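Long-range contact in endoglucanase E-5 (Thermobifida fusca, PDB 2CKS), which hydrolyses internal beta-1,4-glucosidic linkages in cellulose, lichenin and cereal beta-D-glucans: residues Arg160-Arg173 against Glu188-Ala202. Residues are numbered along the deposited sequence; the frame is centred on the assembly and turned at random. Where two conformers were deposited one is given.
With NA (sodium ion), chain H.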
ATOM      1  N   ARG A 160      -3.803 -17.077  -7.071  1.00  6.37           N
ATOM      2  CA  ARG A 160      -3.250 -18.236  -6.379  1.00  6.83           C
ATOM      3  C   ARG A 160      -3.033 -19.412  -7.325  1.00  6.71           C
ATOM      4  O   ARG A 160      -2.179 -20.264  -7.084  1.00  7.33           O
ATOM      5  CB  ARG A 160      -4.152 -18.638  -5.207  1.00  6.67           C
ATOM      6  CG  ARG A 160      -4.144 -17.631  -4.046  1.00  8.50           C
ATOM      7  CD  ARG A 160      -2.932 -17.787  -3.175  1.00  9.47           C
ATOM      8  NE  ARG A 160      -2.626 -16.652  -2.304  1.00  7.50           N
ATOM      9  CZ  ARG A 160      -3.128 -16.461  -1.092  1.00  7.02           C
ATOM     10  NH1 ARG A 160      -4.039 -17.279  -0.576  1.00  7.41           N
ATOM     11  NH2 ARG A 160      -2.725 -15.418  -0.388  1.00  7.15           N
ATOM     12  N   GLN A 161      -3.784 -19.438  -8.418  1.00  6.90           N
ATOM     13  CA  GLN A 161      -3.608 -20.449  -9.451  1.00  7.43           C
ATOM     14  C   GLN A 161      -2.223 -20.341 -10.076  1.00  7.35           C
ATOM     15  O   GLN A 161      -1.629 -21.344 -10.471  1.00  7.74           O
ATOM     16  CB  GLN A 161      -4.684 -20.279 -10.525  1.00  7.82           C
ATOM     17  CG  GLN A 161      -4.536 -21.193 -11.736  1.00  9.41           C
ATOM     18  CD  GLN A 161      -5.645 -20.996 -12.729  1.00 10.67           C
ATOM     19  OE1 GLN A 161      -6.790 -20.743 -12.347  1.00 10.43           O
ATOM     20  NE2 GLN A 161      -5.318 -21.105 -14.012  1.00 13.26           N
ATOM     21  N   ARG A 162      -1.729 -19.115 -10.172  1.00  7.91           N
ATOM     22  CA  ARG A 162      -0.469 -18.815 -10.842  1.00  8.40           C
ATOM     23  C   ARG A 162       0.698 -18.579  -9.888  1.00  8.72           C
ATOM     24  O   ARG A 162       1.859 -18.830 -10.221  1.00  8.99           O
ATOM     25  CB  ARG A 162      -0.671 -17.574 -11.702  1.00  8.67           C
ATOM     26  CG  ARG A 162      -1.614 -17.814 -12.837  1.00  9.87           C
ATOM     27  CD  ARG A 162      -2.319 -16.593 -13.351  1.00 11.18           C
ATOM     28  NE  ARG A 162      -3.105 -16.964 -14.520  1.00 11.99           N
ATOM     29  CZ  ARG A 162      -4.376 -17.354 -14.507  1.00 12.62           C
ATOM     30  NH1 ARG A 162      -5.075 -17.424 -13.383  1.00 12.68           N
ATOM     31  NH2 ARG A 162      -4.962 -17.687 -15.652  1.00 14.44           N
ATOM     32  N   ASP A 163       0.379 -18.124  -8.683  1.00  8.63           N
ATOM     33  CA  ASP A 163       1.381 -17.720  -7.718  1.00  9.16           C
ATOM     34  C   ASP A 163       0.803 -18.061  -6.345  1.00  9.24           C
ATOM     35  O   ASP A 163       0.266 -17.203  -5.664  1.00  9.39           O
ATOM     36  CB  ASP A 163       1.637 -16.224  -7.883  1.00  9.37           C
ATOM     37  CG  ASP A 163       2.796 -15.725  -7.073  1.00 12.55           C
ATOM     38  OD1 ASP A 163       3.594 -16.541  -6.552  1.00 14.44           O
ATOM     39  OD2 ASP A 163       3.003 -14.497  -6.929  1.00 15.55           O
ATOM     40  N   PRO A 164       0.870 -19.335  -5.967  1.00  9.00           N
ATOM     41  CA  PRO A 164       0.198 -19.794  -4.746  1.00  8.94           C
ATOM     42  C   PRO A 164       0.741 -19.240  -3.428  1.00  9.17           C
ATOM     43  O   PRO A 164       0.010 -19.220  -2.440  1.00  9.77           O
ATOM     44  CB  PRO A 164       0.381 -21.319  -4.799  1.00  9.23           C
ATOM     45  CG  PRO A 164       1.585 -21.518  -5.636  1.00  9.42           C
ATOM     46  CD  PRO A 164       1.540 -20.441  -6.674  1.00  9.56           C
ATOM     47  N   ASP A 165       2.016 -18.863  -3.394  0.60  9.43           N
ATOM     48  CA  ASP A 165       2.717 -18.578  -2.128  0.60  9.75           C
ATOM     49  C   ASP A 165       2.937 -17.093  -1.839  0.60  9.44           C
ATOM     50  O   ASP A 165       3.886 -16.708  -1.143  0.60 10.33           O
ATOM     51  CB  ASP A 165       4.065 -19.293  -2.109  0.60 10.00           C
ATOM     52  CG  ASP A 165       4.977 -18.883  -3.262  0.60 11.63           C
ATOM     53  OD1 ASP A 165       4.572 -18.085  -4.139  0.60 12.64           O
ATOM     54  OD2 ASP A 165       6.133 -19.334  -3.380  0.60 14.97           O
ATOM     55  N   SER A 166       2.064 -16.259  -2.393  0.50  8.86           N
ATOM     56  CA  SER A 166       2.183 -14.808  -2.276  0.50  8.37           C
ATOM     57  C   SER A 166       1.126 -14.257  -1.331  0.50  7.62           C
ATOM     58  O   SER A 166       0.053 -14.848  -1.150  0.50  7.54           O
ATOM     59  CB  SER A 166       2.039 -14.147  -3.645  0.50  8.58           C
ATOM     60  OG  SER A 166       0.777 -14.439  -4.219  0.50  8.97           O
ATOM     61  N   VAL A 167       1.440 -13.120  -0.724  1.00  7.05           N
ATOM     62  CA  VAL A 167       0.557 -12.496   0.235  1.00  6.17           C
ATOM     63  C   VAL A 167      -0.362 -11.574  -0.525  1.00  5.93           C
ATOM     64  O   VAL A 167       0.074 -10.855  -1.421  1.00  5.36           O
ATOM     65  CB  VAL A 167       1.361 -11.682   1.254  1.00  6.66           C
ATOM     66  CG1 VAL A 167       0.434 -10.945   2.207  1.00  6.17           C
ATOM     67  CG2 VAL A 167       2.306 -12.599   2.025  1.00  6.60           C
ATOM     68  N   ILE A 168      -1.638 -11.620  -0.175  1.00  4.90           N
ATOM     69  CA  ILE A 168      -2.643 -10.759  -0.775  1.00  5.11           C
ATOM     70  C   ILE A 168      -3.224  -9.859   0.307  1.00  5.01           C
ATOM     71  O   ILE A 168      -3.552 -10.314   1.393  1.00  5.18           O
ATOM     72  CB  ILE A 168      -3.723 -11.603  -1.472  1.00  5.01           C
ATOM     73  CG1 ILE A 168      -3.100 -12.325  -2.678  1.00  5.47           C
ATOM     74  CG2 ILE A 168      -4.894 -10.736  -1.900  1.00  4.86           C
ATOM     75  CD1 ILE A 168      -3.934 -13.460  -3.230  1.00  6.17           C
ATOM     76  N   ILE A 169      -3.325  -8.572  -0.003  1.00  4.98           N
ATOM     77  CA  ILE A 169      -3.868  -7.569   0.889  1.00  5.13           C
ATOM     78  C   ILE A 169      -5.257  -7.191   0.373  1.00  4.85           C
ATOM     79  O   ILE A 169      -5.416  -6.813  -0.778  1.00  4.95           O
ATOM     80  CB  ILE A 169      -2.966  -6.316   0.944  1.00  5.35           C
ATOM     81  CG1 ILE A 169      -1.560  -6.690   1.421  1.00  5.72           C
ATOM     82  CG2 ILE A 169      -3.582  -5.268   1.865  1.00  6.45           C
ATOM     83  CD1 ILE A 169      -0.516  -5.585   1.248  1.00  7.51           C
ATOM     84  N   VAL A 170      -6.255  -7.259   1.248  1.00  5.07           N
ATOM     85  CA  VAL A 170      -7.644  -7.043   0.883  1.00  5.55           C
ATOM     86  C   VAL A 170      -8.136  -5.731   1.486  1.00  5.63           C
ATOM     87  O   VAL A 170      -8.025  -5.513   2.692  1.00  6.00           O
ATOM     88  CB  VAL A 170      -8.517  -8.184   1.395  1.00  5.65           C
ATOM     89  CG1 VAL A 170      -9.996  -7.938   1.067  1.00  6.60           C
ATOM     90  CG2 VAL A 170      -8.042  -9.505   0.804  1.00  5.86           C
ATOM     91  N   GLY A 171      -8.676  -4.864   0.643  1.00  5.92           N
ATOM     92  CA  GLY A 171      -9.232  -3.597   1.079  1.00  5.96           C
ATOM     93  C   GLY A 171     -10.423  -3.804   1.996  1.00  6.12           C
ATOM     94  O   GLY A 171     -11.028  -4.862   1.991  1.00  6.25           O
ATOM     95  N   THR A 172     -10.742  -2.790   2.787  1.00  6.06           N
ATOM     96  CA  THR A 172     -11.816  -2.887   3.764  1.00  6.44           C
ATOM     97  C   THR A 172     -12.850  -1.781   3.579  1.00  6.86           C
ATOM     98  O   THR A 172     -12.678  -0.861   2.775  1.00  5.78           O
ATOM     99  CB  THR A 172     -11.246  -2.931   5.209  1.00  6.56           C
ATOM    100  OG1 THR A 172     -10.442  -1.779   5.494  1.00  7.41           O
ATOM    101  CG2 THR A 172     -10.308  -4.121   5.392  1.00  7.25           C
ATOM    102  N   ARG A 173     -13.949  -1.894   4.308  1.00  7.29           N
ATOM    103  CA  ARG A 173     -15.067  -0.969   4.146  1.00  7.96           C
ATOM    104  C   ARG A 173     -14.679   0.478   4.411  1.00  7.94           C
ATOM    105  O   ARG A 173     -13.863   0.761   5.278  1.00  7.48           O
ATOM    106  CB  ARG A 173     -16.166  -1.325   5.134  1.00  8.56           C
ATOM    107  CG  ARG A 173     -17.044  -2.450   4.735  1.00 11.90           C
ATOM    108  CD  ARG A 173     -18.266  -2.536   5.641  1.00 13.82           C
ATOM    109  NE  ARG A 173     -19.261  -1.504   5.346  1.00 16.00           N
ATOM    110  CZ  ARG A 173     -20.220  -1.103   6.185  1.00 17.31           C
ATOM    111  NH1 ARG A 173     -20.351  -1.636   7.398  1.00 17.69           N
ATOM    112  NH2 ARG A 173     -21.072  -0.162   5.799  1.00 19.18           N
ATOM    113  N   GLU A 188     -16.442  -6.786  12.274  1.00  9.93           N
ATOM    114  CA  GLU A 188     -17.217  -7.264  11.136  1.00 10.19           C
ATOM    115  C   GLU A 188     -16.404  -8.214  10.258  1.00  9.58           C
ATOM    116  O   GLU A 188     -16.909  -9.226   9.786  1.00  9.47           O
ATOM    117  CB  GLU A 188     -17.673  -6.066  10.321  1.00 10.99           C
ATOM    118  CG  GLU A 188     -18.513  -6.389   9.116  1.00 12.37           C
ATOM    119  CD  GLU A 188     -19.236  -5.170   8.593  1.00 13.82           C
ATOM    120  OE1 GLU A 188     -18.630  -4.064   8.577  1.00 13.05           O
ATOM    121  OE2 GLU A 188     -20.409  -5.328   8.202  1.00 14.79           O
ATOM    122  N   ILE A 189     -15.134  -7.877  10.051  1.00  9.18           N
ATOM    123  CA  ILE A 189     -14.229  -8.718   9.266  1.00  8.92           C
ATOM    124  C   ILE A 189     -13.938 -10.031   9.984  1.00  8.71           C
ATOM    125  O   ILE A 189     -13.978 -11.104   9.387  1.00  8.77           O
ATOM    126  CB  ILE A 189     -12.903  -7.958   8.984  1.00  8.80           C
ATOM    127  CG1 ILE A 189     -13.172  -6.719   8.128  1.00  8.44           C
ATOM    128  CG2 ILE A 189     -11.864  -8.883   8.323  1.00  9.08           C
ATOM    129  CD1 ILE A 189     -12.053  -5.663   8.201  1.00  8.65           C
ATOM    130  N   ALA A 190     -13.637  -9.950  11.275  1.00  8.81           N
ATOM    131  CA  ALA A 190     -13.277 -11.136  12.046  1.00  9.26           C
ATOM    132  C   ALA A 190     -14.413 -12.143  12.101  1.00  9.55           C
ATOM    133  O   ALA A 190     -14.153 -13.352  12.093  1.00 10.15           O
ATOM    134  CB  ALA A 190     -12.853 -10.746  13.438  1.00  9.48           C
ATOM    135  N   ALA A 191     -15.651 -11.645  12.092  1.00  9.49           N
ATOM    136  CA  ALA A 191     -16.847 -12.494  12.129  1.00  9.66           C
ATOM    137  C   ALA A 191     -17.151 -13.161  10.791  1.00  9.60           C
ATOM    138  O   ALA A 191     -17.867 -14.157  10.750  1.00 10.71           O
ATOM    139  CB  ALA A 191     -18.063 -11.687  12.581  1.00  9.80           C
ATOM    140  N   ASN A 192     -16.635 -12.595   9.700  1.00  9.02           N
ATOM    141  CA  ASN A 192     -16.875 -13.105   8.354  1.00  8.32           C
ATOM    142  C   ASN A 192     -15.621 -12.905   7.491  1.00  7.85           C
ATOM    143  O   ASN A 192     -15.626 -12.126   6.551  1.00  7.60           O
ATOM    144  CB  ASN A 192     -18.079 -12.371   7.742  1.00  8.38           C
ATOM    145  CG  ASN A 192     -18.561 -12.992   6.449  1.00  8.23           C
ATOM    146  OD1 ASN A 192     -18.242 -14.140   6.138  1.00 10.20           O
ATOM    147  ND2 ASN A 192     -19.352 -12.230   5.690  1.00  9.01           N
ATOM    148  N   PRO A 193     -14.535 -13.593   7.820  1.00  7.95           N
ATOM    149  CA  PRO A 193     -13.253 -13.321   7.166  1.00  8.32           C
ATOM    150  C   PRO A 193     -13.199 -13.867   5.743  1.00  8.94           C
ATOM    151  O   PRO A 193     -13.965 -14.771   5.387  1.00  8.73           O
ATOM    152  CB  PRO A 193     -12.247 -14.027   8.073  1.00  8.50           C
ATOM    153  CG  PRO A 193     -13.007 -15.144   8.661  1.00  8.70           C
ATOM    154  CD  PRO A 193     -14.420 -14.659   8.834  1.00  8.02           C
ATOM    155  N   VAL A 194     -12.314 -13.302   4.933  1.00  9.34           N
ATOM    156  CA  VAL A 194     -12.034 -13.862   3.617  1.00 10.39           C
ATOM    157  C   VAL A 194     -11.558 -15.308   3.828  1.00 11.55           C
ATOM    158  O   VAL A 194     -10.715 -15.558   4.686  1.00 12.13           O
ATOM    159  CB  VAL A 194     -10.982 -13.018   2.873  1.00 10.10           C
ATOM    160  CG1 VAL A 194     -10.519 -13.715   1.596  1.00 10.20           C
ATOM    161  CG2 VAL A 194     -11.544 -11.646   2.558  1.00 10.18           C
ATOM    162  N   ASN A 195     -12.129 -16.236   3.057  1.00 13.01           N
ATOM    163  CA  ASN A 195     -11.862 -17.676   3.181  1.00 13.85           C
ATOM    164  C   ASN A 195     -10.603 -18.039   2.395  1.00 13.68           C
ATOM    165  O   ASN A 195     -10.641 -18.761   1.406  1.00 15.21           O
ATOM    166  CB  ASN A 195     -13.083 -18.488   2.697  1.00 14.64           C
ATOM    167  CG  ASN A 195     -12.984 -19.981   3.023  0.50 15.06           C
ATOM    168  OD1 ASN A 195     -12.866 -20.381   4.188  0.50 16.48           O
ATOM    169  ND2 ASN A 195     -13.058 -20.812   1.988  0.50 17.25           N
ATOM    170  N   ALA A 196      -9.493 -17.473   2.830  1.00 13.32           N
ATOM    171  CA  ALA A 196      -8.178 -17.773   2.304  1.00 12.61           C
ATOM    172  C   ALA A 196      -7.204 -17.399   3.392  1.00 12.97           C
ATOM    173  O   ALA A 196      -7.531 -16.622   4.297  1.00 13.30           O
ATOM    174  CB  ALA A 196      -7.891 -16.977   1.052  1.00 12.46           C
ATOM    175  N   SER A 197      -6.017 -17.965   3.309  1.00 12.09           N
ATOM    176  CA  SER A 197      -4.960 -17.623   4.227  1.00 11.92           C
ATOM    177  C   SER A 197      -3.820 -16.957   3.473  1.00 10.75           C
ATOM    178  O   SER A 197      -3.884 -16.743   2.258  1.00  9.83           O
ATOM    179  CB  SER A 197      -4.512 -18.859   4.976  0.60 11.61           C
ATOM    180  OG  SER A 197      -5.593 -19.318   5.766  0.60 12.87           O
ATOM    181  N   ASN A 198      -2.796 -16.570   4.217  1.00  9.76           N
ATOM    182  CA  ASN A 198      -1.787 -15.679   3.713  1.00  9.16           C
ATOM    183  C   ASN A 198      -2.414 -14.385   3.197  1.00  8.06           C
ATOM    184  O   ASN A 198      -2.007 -13.851   2.178  1.00  8.14           O
ATOM    185  CB  ASN A 198      -0.952 -16.391   2.650  1.00 10.27           C
ATOM    186  CG  ASN A 198       0.473 -15.991   2.697  1.00  9.92           C
ATOM    187  OD1 ASN A 198       0.954 -15.511   3.722  1.00 11.66           O
ATOM    188  ND2 ASN A 198       1.172 -16.169   1.592  1.00 12.81           N
ATOM    189  N   ILE A 199      -3.416 -13.902   3.933  0.60  7.27           N
ATOM    190  CA  ILE A 199      -4.165 -12.684   3.626  0.60  7.36           C
ATOM    191  C   ILE A 199      -3.861 -11.635   4.693  0.60  6.57           C
ATOM    192  O   ILE A 199      -3.684 -11.982   5.864  0.60  7.05           O
ATOM    193  CB  ILE A 199      -5.700 -12.985   3.631  0.60  6.97           C
ATOM    194  CG1 ILE A 199      -6.079 -13.979   2.523  0.60  8.44           C
ATOM    195  CG2 ILE A 199      -6.532 -11.703   3.520  0.60  8.57           C
ATOM    196  CD1 ILE A 199      -5.799 -13.494   1.114  0.60  8.88           C
ATOM    197  N   MET A 200      -3.801 -10.366   4.284  1.00  5.73           N
ATOM    198  CA  MET A 200      -3.787  -9.230   5.200  1.00  5.49           C
ATOM    199  C   MET A 200      -4.918  -8.300   4.800  1.00  5.32           C
ATOM    200  O   MET A 200      -5.433  -8.381   3.678  1.00  5.50           O
ATOM    201  CB  MET A 200      -2.457  -8.489   5.099  1.00  5.56           C
ATOM    202  CG  MET A 200      -1.255  -9.392   5.209  1.00  6.58           C
ATOM    203  SD  MET A 200       0.264  -8.444   5.242  1.00  7.79           S
ATOM    204  CE  MET A 200       0.256  -7.831   6.877  1.00  9.40           C
ATOM    205  N   TYR A 201      -5.303  -7.433   5.718  1.00  4.56           N
ATOM    206  CA  TYR A 201      -6.389  -6.492   5.489  1.00  4.80           C
ATOM    207  C   TYR A 201      -5.834  -5.086   5.572  1.00  5.19           C
ATOM    208  O   TYR A 201      -5.009  -4.779   6.434  1.00  6.08           O
ATOM    209  CB  TYR A 201      -7.490  -6.704   6.520  1.00  4.58           C
ATOM    210  CG  TYR A 201      -8.141  -8.059   6.398  1.00  4.36           C
ATOM    211  CD1 TYR A 201      -7.649  -9.145   7.104  1.00  5.25           C
ATOM    212  CD2 TYR A 201      -9.232  -8.260   5.563  1.00  4.26           C
ATOM    213  CE1 TYR A 201      -8.243 -10.388   6.996  1.00  6.52           C
ATOM    214  CE2 TYR A 201      -9.826  -9.497   5.449  1.00  5.42           C
ATOM    215  CZ  TYR A 201      -9.340 -10.553   6.170  1.00  6.16           C
ATOM    216  OH  TYR A 201      -9.941 -11.791   6.047  1.00  9.29           O
ATOM    217  N   ALA A 202      -6.285  -4.227   4.670  1.00  5.16           N
ATOM    218  CA  ALA A 202      -5.765  -2.868   4.599  1.00  5.44           C
ATOM    219  C   ALA A 202      -6.459  -1.907   5.553  1.00  5.29           C
ATOM    220  O   ALA A 202      -7.673  -1.973   5.762  1.00  5.99           O
ATOM    221  CB  ALA A 202      -5.870  -2.358   3.188  1.00  5.45           C
TER
HETATM  222 NA    NA H1436       5.925 -16.095  -5.703  0.60 12.70          NA
HETATM  223  O   HOH W   1       5.319 -13.541  -6.782  1.00 15.45           O
HETATM  224  O   HOH W   2      -0.384 -18.204  -0.037  1.00 15.45           O
HETATM  225  O   HOH W   3       7.245 -17.994  -5.044  1.00 27.89           O
HETATM  226  O   HOH W   4       5.764 -15.127  -3.158  0.50 12.86           O
HETATM  227  O   HOH W   5       4.996 -15.526  -4.299  0.40 16.14           O
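Arg160 bends at its second torsion (chi2 -79°), which swings its guanidinium group from helix 145-162 to the carbonyls of Ser197 and Asn198. Arg160 NH1 donates to Ser197 O at 2.9 Å, while NH2 makes weak bonds to the same oxygen and to Asn198 O; Arg160 NH2 also bonds Ser166 O at 2.9 Å. A long side chain with several N-H groups suits three converging carbonyls. A leucine here would probably leave Ser197 O without its charged donor and the entry to strand 199-206 less firmly tied to that helix. Asn198 O also accepts from Ile168 N, beginning a parallel ladder: Met200 N to Ile168 O, Val170 N to Met200 O, Ala202 N to Val170 O. The Asn198 side chain lies across Val167, its OD1 accepting from Val13 N. In the preceding turn, Asp163 OD1 and Asp165 OD1 bind sodium with Ala127 and Lys129.

Beta-branched Ile168, Val170 and Ile199 share the helix-facing side with Tyr201. Val170 CG2 meets Ile199 CG2 at 3.8 Å, and the Tyr201 ring lies between Ile199 CG2 and Ile189 CG2, its hydroxyl accepting from Val194 N. Ile169 and Met200 lie side by side on the other face; Ile169 CG2 touches Ala202 CB at 3.9 Å. Thr172 uses both branches: OG1 donates to Ala202 O (2.8 Å), and CG2 packs on Ile189 CD1. In a salt bridge, Arg173 NH1 donates to Glu188 OE1 (3.2 Å) on its syn side, the planes 74° apart; Ser184 also bonds OE1.

In this family 5 TIM barrel, 132-135 flanks strand 168-170, 227-233 flanks strand 199-206, and Ile156 of helix 145-162 covers Val194 and Ile199.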